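Restriction endonuclease PacI (PDB 3M7K) cleaves DNA as a rare-cutting HNH restriction endonuclease with an eight-base-pair target, probably as a dimer, with a beta-beta-alpha-metal active site. Local coordinates at residues H85-F97 / N104-N118. Numbering follows the deposited sequence.
Sequences HIQCLGVDRSDSF and NARLACFICNRIKSN. With MG (magnesium ion), chain F; ZN (zinc ion), chain D; nucleotides of chain B; nucleotides of chain C.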
ATOM      1  N   HIS A  85      13.554 -12.712  -2.700  1.00 39.07           N
ATOM      2  CA  HIS A  85      13.770 -12.035  -1.415  1.00 38.63           C
ATOM      3  C   HIS A  85      14.459 -10.688  -1.612  1.00 37.69           C
ATOM      4  O   HIS A  85      15.568 -10.633  -2.167  1.00 38.08           O
ATOM      5  CB  HIS A  85      14.631 -12.942  -0.522  1.00 39.66           C
ATOM      6  CG  HIS A  85      15.009 -12.343   0.800  1.00 41.61           C
ATOM      7  ND1 HIS A  85      16.104 -12.780   1.526  1.00 44.46           N
ATOM      8  CD2 HIS A  85      14.441 -11.355   1.532  1.00 41.23           C
ATOM      9  CE1 HIS A  85      16.186 -12.080   2.648  1.00 44.34           C
ATOM     10  NE2 HIS A  85      15.201 -11.193   2.664  1.00 41.66           N
ATOM     11  N   ILE A  86      13.800  -9.612  -1.166  1.00 35.78           N
ATOM     12  CA  ILE A  86      14.338  -8.237  -1.282  1.00 33.95           C
ATOM     13  C   ILE A  86      15.384  -8.001  -0.195  1.00 34.36           C
ATOM     14  O   ILE A  86      15.130  -8.283   0.980  1.00 34.50           O
ATOM     15  CB  ILE A  86      13.208  -7.197  -1.170  1.00 32.58           C
ATOM     16  CG1 ILE A  86      12.164  -7.461  -2.268  1.00 31.26           C
ATOM     17  CG2 ILE A  86      13.768  -5.745  -1.186  1.00 30.90           C
ATOM     18  CD1 ILE A  86      10.911  -6.625  -2.188  1.00 28.18           C
ATOM     19  N   GLN A  87      16.550  -7.490  -0.587  1.00 34.20           N
ATOM     20  CA  GLN A  87      17.712  -7.436   0.295  1.00 35.23           C
ATOM     21  C   GLN A  87      18.341  -6.053   0.325  1.00 34.93           C
ATOM     22  O   GLN A  87      19.365  -5.831   0.982  1.00 35.09           O
ATOM     23  CB  GLN A  87      18.737  -8.472  -0.146  1.00 35.61           C
ATOM     24  CG  GLN A  87      18.218  -9.900  -0.084  1.00 37.91           C
ATOM     25  CD  GLN A  87      19.019 -10.844  -0.969  1.00 41.05           C
ATOM     26  OE1 GLN A  87      20.227 -10.999  -0.786  1.00 41.98           O
ATOM     27  NE2 GLN A  87      18.345 -11.474  -1.942  1.00 41.36           N
ATOM     28  N   CYS A  88      17.723  -5.121  -0.391  1.00 33.92           N
ATOM     29  CA  CYS A  88      18.174  -3.750  -0.362  1.00 34.26           C
ATOM     30  C   CYS A  88      17.016  -2.750  -0.388  1.00 32.71           C
ATOM     31  O   CYS A  88      15.863  -3.100  -0.719  1.00 31.70           O
ATOM     32  CB  CYS A  88      19.148  -3.476  -1.511  1.00 34.82           C
ATOM     33  SG  CYS A  88      18.376  -3.483  -3.116  1.00 40.71           S
ATOM     34  N   LEU A  89      17.337  -1.524  -0.007  1.00 31.37           N
ATOM     35  CA  LEU A  89      16.367  -0.432   0.003  1.00 30.87           C
ATOM     36  C   LEU A  89      16.354   0.264  -1.333  1.00 30.15           C
ATOM     37  O   LEU A  89      17.382   0.336  -2.011  1.00 29.60           O
ATOM     38  CB  LEU A  89      16.693   0.562   1.111  1.00 30.98           C
ATOM     39  CG  LEU A  89      16.742  -0.059   2.509  1.00 32.46           C
ATOM     40  CD1 LEU A  89      16.963   1.027   3.508  1.00 35.33           C
ATOM     41  CD2 LEU A  89      15.464  -0.837   2.859  1.00 33.11           C
ATOM     42  N   GLY A  90      15.184   0.776  -1.712  1.00 29.60           N
ATOM     43  CA  GLY A  90      15.028   1.388  -3.025  1.00 29.28           C
ATOM     44  C   GLY A  90      14.911   2.890  -2.962  1.00 29.38           C
ATOM     45  O   GLY A  90      15.222   3.517  -1.940  1.00 29.32           O
ATOM     46  N   VAL A  91      14.445   3.470  -4.052  1.00 28.64           N
ATOM     47  CA  VAL A  91      14.447   4.925  -4.205  1.00 30.10           C
ATOM     48  C   VAL A  91      13.035   5.468  -4.458  1.00 29.80           C
ATOM     49  O   VAL A  91      12.375   5.046  -5.407  1.00 29.87           O
ATOM     50  CB  VAL A  91      15.371   5.350  -5.381  1.00 30.03           C
ATOM     51  CG1 VAL A  91      15.419   6.866  -5.499  1.00 30.18           C
ATOM     52  CG2 VAL A  91      16.789   4.786  -5.207  1.00 32.76           C
ATOM     53  N   ASP A  92      12.578   6.378  -3.596  1.00 29.67           N
ATOM     54  CA  ASP A  92      11.299   7.062  -3.762  1.00 30.75           C
ATOM     55  C   ASP A  92      11.525   8.394  -4.487  1.00 31.71           C
ATOM     56  O   ASP A  92      12.388   9.184  -4.094  1.00 32.33           O
ATOM     57  CB  ASP A  92      10.671   7.377  -2.403  1.00 30.25           C
ATOM     58  CG  ASP A  92       9.454   8.270  -2.514  1.00 30.10           C
ATOM     59  OD1 ASP A  92       8.597   7.961  -3.365  1.00 28.08           O
ATOM     60  OD2 ASP A  92       9.340   9.276  -1.748  1.00 29.99           O
ATOM     61  N   ARG A  93      10.754   8.623  -5.535  1.00 32.42           N
ATOM     62  CA  ARG A  93      10.636   9.950  -6.145  1.00 34.04           C
ATOM     63  C   ARG A  93       9.659  10.720  -5.255  1.00 35.47           C
ATOM     64  O   ARG A  93       8.433  10.527  -5.350  1.00 35.32           O
ATOM     65  CB  ARG A  93      10.135   9.809  -7.579  1.00 34.33           C
ATOM     66  CG  ARG A  93      11.042   8.925  -8.461  1.00 33.53           C
ATOM     67  CD  ARG A  93      10.400   8.588  -9.824  1.00 36.49           C
ATOM     68  NE  ARG A  93       9.233   7.690  -9.720  1.00 37.03           N
ATOM     69  CZ  ARG A  93       7.961   8.102  -9.764  1.00 37.17           C
ATOM     70  NH1 ARG A  93       7.678   9.388  -9.930  1.00 35.17           N
ATOM     71  NH2 ARG A  93       6.965   7.227  -9.663  1.00 36.81           N
ATOM     72  N   SER A  94      10.216  11.517  -4.341  1.00 36.77           N
ATOM     73  CA  SER A  94       9.465  12.280  -3.335  1.00 40.01           C
ATOM     74  C   SER A  94       8.176  12.858  -3.890  1.00 40.28           C
ATOM     75  O   SER A  94       7.080  12.570  -3.416  1.00 40.75           O
ATOM     76  CB  SER A  94      10.299  13.482  -2.840  1.00 40.57           C
ATOM     77  OG  SER A  94      10.911  13.153  -1.616  1.00 47.33           O
ATOM     78  N   ASP A  95       8.345  13.702  -4.893  1.00 41.00           N
ATOM     79  CA  ASP A  95       7.243  14.245  -5.643  1.00 41.97           C
ATOM     80  C   ASP A  95       7.016  13.233  -6.750  1.00 42.28           C
ATOM     81  O   ASP A  95       7.862  13.066  -7.640  1.00 41.41           O
ATOM     82  CB  ASP A  95       7.610  15.638  -6.190  1.00 42.17           C
ATOM     83  CG  ASP A  95       6.478  16.272  -6.969  1.00 44.20           C
ATOM     84  OD1 ASP A  95       5.473  15.582  -7.219  1.00 47.28           O
ATOM     85  OD2 ASP A  95       6.597  17.455  -7.356  1.00 47.24           O
ATOM     86  N   SER A  96       5.895  12.517  -6.662  1.00 42.68           N
ATOM     87  CA  SER A  96       5.663  11.395  -7.559  1.00 43.94           C
ATOM     88  C   SER A  96       5.402  11.843  -8.985  1.00 44.77           C
ATOM     89  O   SER A  96       5.432  11.019  -9.906  1.00 44.34           O
ATOM     90  CB  SER A  96       4.520  10.492  -7.063  1.00 44.12           C
ATOM     91  OG  SER A  96       4.924   9.123  -7.152  1.00 45.46           O
ATOM     92  N   PHE A  97       5.131  13.143  -9.155  1.00 45.63           N
ATOM     93  CA  PHE A  97       5.051  13.743 -10.473  1.00 47.66           C
ATOM     94  C   PHE A  97       6.426  14.005 -11.088  1.00 48.02           C
ATOM     95  O   PHE A  97       6.523  14.161 -12.312  1.00 49.14           O
ATOM     96  CB  PHE A  97       4.289  15.076 -10.425  1.00 47.85           C
ATOM     97  CG  PHE A  97       2.851  14.952 -10.047  1.00 49.84           C
ATOM     98  CD1 PHE A  97       1.885  14.648 -11.009  1.00 52.72           C
ATOM     99  CD2 PHE A  97       2.443  15.183  -8.731  1.00 52.39           C
ATOM    100  CE1 PHE A  97       0.530  14.560 -10.672  1.00 53.16           C
ATOM    101  CE2 PHE A  97       1.082  15.087  -8.369  1.00 53.35           C
ATOM    102  CZ  PHE A  97       0.126  14.776  -9.343  1.00 53.81           C
ATOM    103  N   ASN A 104      15.100  15.113  -5.828  1.00 43.79           N
ATOM    104  CA  ASN A 104      13.795  14.437  -5.628  1.00 42.31           C
ATOM    105  C   ASN A 104      13.856  13.036  -5.008  1.00 41.75           C
ATOM    106  O   ASN A 104      12.831  12.455  -4.646  1.00 42.08           O
ATOM    107  CB  ASN A 104      13.056  14.387  -6.964  1.00 41.99           C
ATOM    108  CG  ASN A 104      11.591  14.058  -6.817  1.00 40.97           C
ATOM    109  OD1 ASN A 104      10.916  14.505  -5.877  1.00 40.35           O
ATOM    110  ND2 ASN A 104      11.084  13.276  -7.750  1.00 39.05           N
ATOM    111  N   ALA A 105      15.055  12.493  -4.888  1.00 40.95           N
ATOM    112  CA  ALA A 105      15.241  11.121  -4.413  1.00 39.54           C
ATOM    113  C   ALA A 105      15.258  11.059  -2.902  1.00 39.51           C
ATOM    114  O   ALA A 105      15.857  11.909  -2.225  1.00 38.71           O
ATOM    115  CB  ALA A 105      16.509  10.534  -4.962  1.00 39.05           C
ATOM    116  N   ARG A 106      14.623  10.012  -2.396  1.00 37.71           N
ATOM    117  CA  ARG A 106      14.591   9.695  -0.996  1.00 37.76           C
ATOM    118  C   ARG A 106      14.785   8.185  -0.929  1.00 36.45           C
ATOM    119  O   ARG A 106      14.188   7.454  -1.730  1.00 36.47           O
ATOM    120  CB  ARG A 106      13.191  10.067  -0.517  1.00 38.44           C
ATOM    121  CG  ARG A 106      13.033  10.094   0.928  1.00 41.08           C
ATOM    122  CD  ARG A 106      12.146  11.257   1.322  1.00 41.70           C
ATOM    123  NE  ARG A 106      11.944  11.109   2.734  1.00 41.71           N
ATOM    124  CZ  ARG A 106      11.196  11.885   3.497  1.00 41.42           C
ATOM    125  NH1 ARG A 106      10.553  12.928   2.986  1.00 41.58           N
ATOM    126  NH2 ARG A 106      11.101  11.588   4.781  1.00 41.38           N
ATOM    127  N   LEU A 107      15.598   7.690   0.001  1.00 35.34           N
ATOM    128  CA  LEU A 107      15.713   6.240   0.171  1.00 34.37           C
ATOM    129  C   LEU A 107      14.439   5.748   0.821  1.00 32.94           C
ATOM    130  O   LEU A 107      13.934   6.378   1.760  1.00 33.07           O
ATOM    131  CB  LEU A 107      16.902   5.898   1.059  1.00 35.30           C
ATOM    132  CG  LEU A 107      17.676   4.600   0.939  1.00 37.68           C
ATOM    133  CD1 LEU A 107      18.254   4.336  -0.469  1.00 38.74           C
ATOM    134  CD2 LEU A 107      18.785   4.652   1.996  1.00 39.45           C
ATOM    135  N   ALA A 108      13.901   4.648   0.310  1.00 30.00           N
ATOM    136  CA  ALA A 108      12.682   4.069   0.870  1.00 29.12           C
ATOM    137  C   ALA A 108      12.667   2.538   0.756  1.00 27.83           C
ATOM    138  O   ALA A 108      13.058   1.982  -0.273  1.00 27.85           O
ATOM    139  CB  ALA A 108      11.432   4.665   0.185  1.00 27.80           C
ATOM    140  N   CYS A 109      12.180   1.864   1.796  1.00 27.08           N
ATOM    141  CA  CYS A 109      11.998   0.424   1.722  1.00 25.96           C
ATOM    142  C   CYS A 109      10.801   0.164   0.816  1.00 25.29           C
ATOM    143  O   CYS A 109       9.954   1.061   0.596  1.00 25.07           O
ATOM    144  CB  CYS A 109      11.771  -0.199   3.125  1.00 26.35           C
ATOM    145  SG  CYS A 109      10.111   0.087   3.903  1.00 27.98           S
ATOM    146  N   PHE A 110      10.728  -1.028   0.255  1.00 24.46           N
ATOM    147  CA  PHE A 110       9.668  -1.332  -0.720  1.00 23.93           C
ATOM    148  C   PHE A 110       8.267  -1.291  -0.106  1.00 23.87           C
ATOM    149  O   PHE A 110       7.272  -1.028  -0.814  1.00 23.80           O
ATOM    150  CB  PHE A 110       9.932  -2.693  -1.367  1.00 24.24           C
ATOM    151  CG  PHE A 110       9.202  -2.917  -2.682  1.00 25.26           C
ATOM    152  CD1 PHE A 110       9.022  -1.874  -3.595  1.00 23.63           C
ATOM    153  CD2 PHE A 110       8.726  -4.193  -3.013  1.00 25.67           C
ATOM    154  CE1 PHE A 110       8.357  -2.075  -4.794  1.00 24.86           C
ATOM    155  CE2 PHE A 110       8.088  -4.430  -4.247  1.00 25.39           C
ATOM    156  CZ  PHE A 110       7.902  -3.366  -5.145  1.00 24.73           C
ATOM    157  N   ILE A 111       8.173  -1.539   1.203  1.00 23.37           N
ATOM    158  CA  ILE A 111       6.874  -1.419   1.883  1.00 23.72           C
ATOM    159  C   ILE A 111       6.392   0.041   1.864  1.00 23.83           C
ATOM    160  O   ILE A 111       5.264   0.316   1.450  1.00 22.93           O
ATOM    161  CB  ILE A 111       6.880  -2.041   3.316  1.00 24.11           C
ATOM    162  CG1 ILE A 111       6.896  -3.573   3.212  1.00 22.49           C
ATOM    163  CG2 ILE A 111       5.665  -1.556   4.130  1.00 25.48           C
ATOM    164  CD1 ILE A 111       7.020  -4.356   4.558  1.00 25.67           C
ATOM    165  N   CYS A 112       7.237   0.979   2.303  1.00 24.04           N
ATOM    166  CA  CYS A 112       6.817   2.380   2.336  1.00 25.19           C
ATOM    167  C   CYS A 112       6.653   2.932   0.924  1.00 24.59           C
ATOM    168  O   CYS A 112       5.766   3.744   0.660  1.00 24.16           O
ATOM    169  CB  CYS A 112       7.840   3.237   3.095  1.00 25.41           C
ATOM    170  SG  CYS A 112       7.828   2.914   4.867  1.00 31.08           S
ATOM    171  N   ASN A 113       7.522   2.510   0.015  1.00 23.90           N
ATOM    172  CA  ASN A 113       7.432   2.995  -1.363  1.00 23.99           C
ATOM    173  C   ASN A 113       6.058   2.655  -1.952  1.00 23.00           C
ATOM    174  O   ASN A 113       5.418   3.506  -2.604  1.00 22.98           O
ATOM    175  CB  ASN A 113       8.580   2.429  -2.251  1.00 23.05           C
ATOM    176  CG  ASN A 113       9.145   3.484  -3.213  1.00 25.80           C
ATOM    177  OD1 ASN A 113       8.576   4.582  -3.363  1.00 27.33           O
ATOM    178  ND2 ASN A 113      10.258   3.172  -3.845  1.00 25.42           N
ATOM    179  N   ARG A 114       5.619   1.404  -1.761  1.00 21.78           N
ATOM    180  CA  ARG A 114       4.316   0.966  -2.306  1.00 21.59           C
ATOM    181  C   ARG A 114       3.160   1.638  -1.583  1.00 22.38           C
ATOM    182  O   ARG A 114       2.153   1.998  -2.208  1.00 22.29           O
ATOM    183  CB  ARG A 114       4.156  -0.540  -2.201  1.00 21.42           C
ATOM    184  CG  ARG A 114       4.873  -1.242  -3.354  1.00 22.55           C
ATOM    185  CD  ARG A 114       4.285  -2.581  -3.489  1.00 24.11           C
ATOM    186  NE  ARG A 114       4.622  -3.293  -4.699  1.00 22.23           N
ATOM    187  CZ  ARG A 114       4.888  -4.604  -4.701  1.00 25.76           C
ATOM    188  NH1 ARG A 114       4.937  -5.260  -3.546  1.00 26.78           N
ATOM    189  NH2 ARG A 114       5.127  -5.260  -5.839  1.00 26.35           N
ATOM    190  N   ILE A 115       3.289   1.786  -0.269  1.00 22.15           N
ATOM    191  CA  ILE A 115       2.240   2.493   0.504  1.00 22.60           C
ATOM    192  C   ILE A 115       2.014   3.919   0.026  1.00 23.67           C
ATOM    193  O   ILE A 115       0.866   4.324  -0.274  1.00 23.97           O
ATOM    194  CB  ILE A 115       2.528   2.414   2.026  1.00 22.97           C
ATOM    195  CG1 ILE A 115       2.338   0.951   2.460  1.00 20.96           C
ATOM    196  CG2 ILE A 115       1.601   3.368   2.821  1.00 21.80           C
ATOM    197  CD1 ILE A 115       2.788   0.643   3.903  1.00 21.32           C
ATOM    198  N   LYS A 116       3.106   4.674  -0.061  1.00 23.88           N
ATOM    199  CA  LYS A 116       3.059   6.051  -0.514  1.00 24.61           C
ATOM    200  C   LYS A 116       2.449   6.084  -1.922  1.00 24.44           C
ATOM    201  O   LYS A 116       1.588   6.937  -2.201  1.00 24.39           O
ATOM    202  CB  LYS A 116       4.472   6.662  -0.519  1.00 24.24           C
ATOM    203  CG  LYS A 116       4.540   8.130  -0.969  1.00 25.02           C
ATOM    204  CD  LYS A 116       5.990   8.693  -0.824  1.00 27.24           C
ATOM    205  CE  LYS A 116       6.169  10.031  -1.579  1.00 28.05           C
ATOM    206  NZ  LYS A 116       6.388   9.842  -3.063  1.00 29.24           N
ATOM    207  N   SER A 117       2.876   5.141  -2.775  1.00 24.06           N
ATOM    208  CA  SER A 117       2.373   5.003  -4.147  1.00 24.93           C
ATOM    209  C   SER A 117       2.382   6.400  -4.789  1.00 26.19           C
ATOM    210  O   SER A 117       3.381   7.110  -4.672  1.00 26.99           O
ATOM    211  CB  SER A 117       0.957   4.397  -4.178  1.00 24.66           C
ATOM    212  OG  SER A 117       0.536   4.138  -5.525  1.00 26.92           O
ATOM    213  N   ASN A 118       1.295   6.787  -5.457  1.00 27.19           N
ATOM    214  CA  ASN A 118       1.129   8.182  -5.869  1.00 29.35           C
ATOM    215  C   ASN A 118      -0.022   8.831  -5.113  1.00 29.57           C
ATOM    216  O   ASN A 118      -0.587   9.830  -5.551  1.00 29.96           O
ATOM    217  CB  ASN A 118       0.927   8.318  -7.388  1.00 29.88           C
ATOM    218  CG  ASN A 118      -0.410   7.754  -7.859  1.00 31.28           C
ATOM    219  OD1 ASN A 118      -1.066   6.974  -7.155  1.00 31.37           O
ATOM    220  ND2 ASN A 118      -0.804   8.123  -9.079  1.00 34.41           N
TER
HETATM  221 MG    MG F 145       7.866   6.246  -4.836  1.00 23.17          MG
HETATM  222 ZN    ZN D 143       9.991   2.053   5.156  1.00 23.82          ZN
ATOM    223  P    DT B  10       3.698   5.948  -9.762  1.00 31.96           P
ATOM    224  OP1  DT B  10       3.981   7.316  -9.271  1.00 31.63           O
ATOM    225  OP2  DT B  10       4.001   5.520 -11.151  1.00 31.42           O
ATOM    226  O5'  DT B  10       4.453   4.911  -8.804  1.00 30.31           O
ATOM    227  C5'  DT B  10       4.460   5.152  -7.413  1.00 29.36           C
ATOM    228  C4'  DT B  10       5.013   3.961  -6.647  1.00 28.43           C
ATOM    229  O4'  DT B  10       4.195   2.812  -6.952  1.00 27.56           O
ATOM    230  C3'  DT B  10       6.415   3.487  -7.002  1.00 28.05           C
ATOM    231  O3'  DT B  10       7.403   4.352  -6.444  1.00 30.38           O
ATOM    232  C2'  DT B  10       6.396   2.090  -6.380  1.00 25.04           C
ATOM    233  C1'  DT B  10       4.950   1.647  -6.669  1.00 25.37           C
ATOM    234  N1   DT B  10       4.820   0.756  -7.903  1.00 25.80           N
ATOM    235  C2   DT B  10       4.697  -0.614  -7.712  1.00 25.95           C
ATOM    236  O2   DT B  10       4.687  -1.119  -6.603  1.00 25.85           O
ATOM    237  N3   DT B  10       4.597  -1.371  -8.852  1.00 26.87           N
ATOM    238  C4   DT B  10       4.618  -0.881 -10.147  1.00 28.08           C
ATOM    239  O4   DT B  10       4.517  -1.637 -11.130  1.00 31.68           O
ATOM    240  C5   DT B  10       4.757   0.559 -10.279  1.00 27.35           C
ATOM    241  C7   DT B  10       4.788   1.216 -11.650  1.00 27.38           C
ATOM    242  C6   DT B  10       4.853   1.298  -9.164  1.00 25.68           C
TER
ATOM    243  P    DA C   8       1.616  -8.646  -8.466  1.00 36.16           P
ATOM    244  OP1  DA C   8       1.086 -10.021  -8.580  1.00 37.05           O
ATOM    245  OP2  DA C   8       0.732  -7.465  -8.657  1.00 35.16           O
ATOM    246  O5'  DA C   8       2.320  -8.487  -7.032  1.00 33.27           O
ATOM    247  C5'  DA C   8       3.369  -9.361  -6.613  1.00 31.30           C
ATOM    248  C4'  DA C   8       3.146  -9.703  -5.160  1.00 29.26           C
ATOM    249  O4'  DA C   8       3.239  -8.476  -4.380  1.00 27.15           O
ATOM    250  C3'  DA C   8       1.783 -10.303  -4.847  1.00 28.37           C
ATOM    251  O3'  DA C   8       2.018 -11.326  -3.876  1.00 32.00           O
ATOM    252  C2'  DA C   8       1.002  -9.111  -4.267  1.00 26.15           C
ATOM    253  C1'  DA C   8       2.095  -8.325  -3.563  1.00 24.90           C
ATOM    254  N9   DA C   8       1.838  -6.880  -3.497  1.00 23.14           N
ATOM    255  C8   DA C   8       1.722  -6.053  -4.588  1.00 21.79           C
ATOM    256  N7   DA C   8       1.504  -4.793  -4.271  1.00 20.89           N
ATOM    257  C5   DA C   8       1.483  -4.793  -2.879  1.00 19.42           C
ATOM    258  C6   DA C   8       1.281  -3.730  -1.979  1.00 20.49           C
ATOM    259  N6   DA C   8       1.071  -2.450  -2.396  1.00 18.85           N
ATOM    260  N1   DA C   8       1.289  -4.043  -0.659  1.00 20.52           N
ATOM    261  C2   DA C   8       1.518  -5.328  -0.273  1.00 20.30           C
ATOM    262  N3   DA C   8       1.715  -6.404  -1.061  1.00 22.61           N
ATOM    263  C4   DA C   8       1.681  -6.065  -2.373  1.00 21.41           C
TER
HETATM  264  O   HOH W   1       7.306   8.098  -6.100  1.00 28.46           O
HETATM  265  O   HOH W   2       5.733   6.043  -3.826  1.00 24.27           O
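Asp92 and Asn113 meet at the magnesium ion. Each gives it one side-chain oxygen: Asp92 OD1 at 2.4 Å from the magnesium and Asn113 OD1 at 2.3 Å. Two waters and O3' of DT10 of chain B also bind the ion. Strands 90-93 and 105-108 form an antiparallel hairpin, and helix 110-116 packs against it. This is the beta-beta-alpha-metal motif of HNH nucleases.

With CG of Asp92 opposite the backbone N (chi1 171°), the carboxylate reaches toward the helix from the hairpin face it shares with Arg106 and Ala108. Lys116 crosses it at about a right angle. Its chain runs extended and bends only at the last torsion (chi4 -80°), forming a salt bridge through the syn lone pair of Asp92 OD1 (NZ to OD1 2.9 Å), with a weaker reach to OD2. The same NZ donates to Ser94 O at 2.8 Å, from above the carbonyl plane. Tyr65 OH bonds the other oxygen, Asp92 OD2. The amide of Asn113 is fixed at both ends, since ND2 donates weakly to Val91 O while OD1 holds the metal.

Asn104 closes the far end of the hairpin with both ends of its amide. OD1 takes the N-H of Asp95 on an in-plane lone pair, nearly straight at 171°. ND2 gives to Asp95 O at 3.2 Å and also to Gly99 O. An alanine here removes all three side-chain hydrogen bonds, and is likely to leave Asp95 N and O without these partners and the turn after Arg93 less fixed.

Cys109 N-caps the helix and, with Cys112, Cys63 and Cys66, holds the zinc ion. Arg93 NH2 and Ser96 OG both donate to OP1 of DT10 of chain B. The contact thus joins a four-cysteine zinc site, probably structural, to a magnesium at the 3' end of the cut strand, consistent with an enzyme caught holding its product.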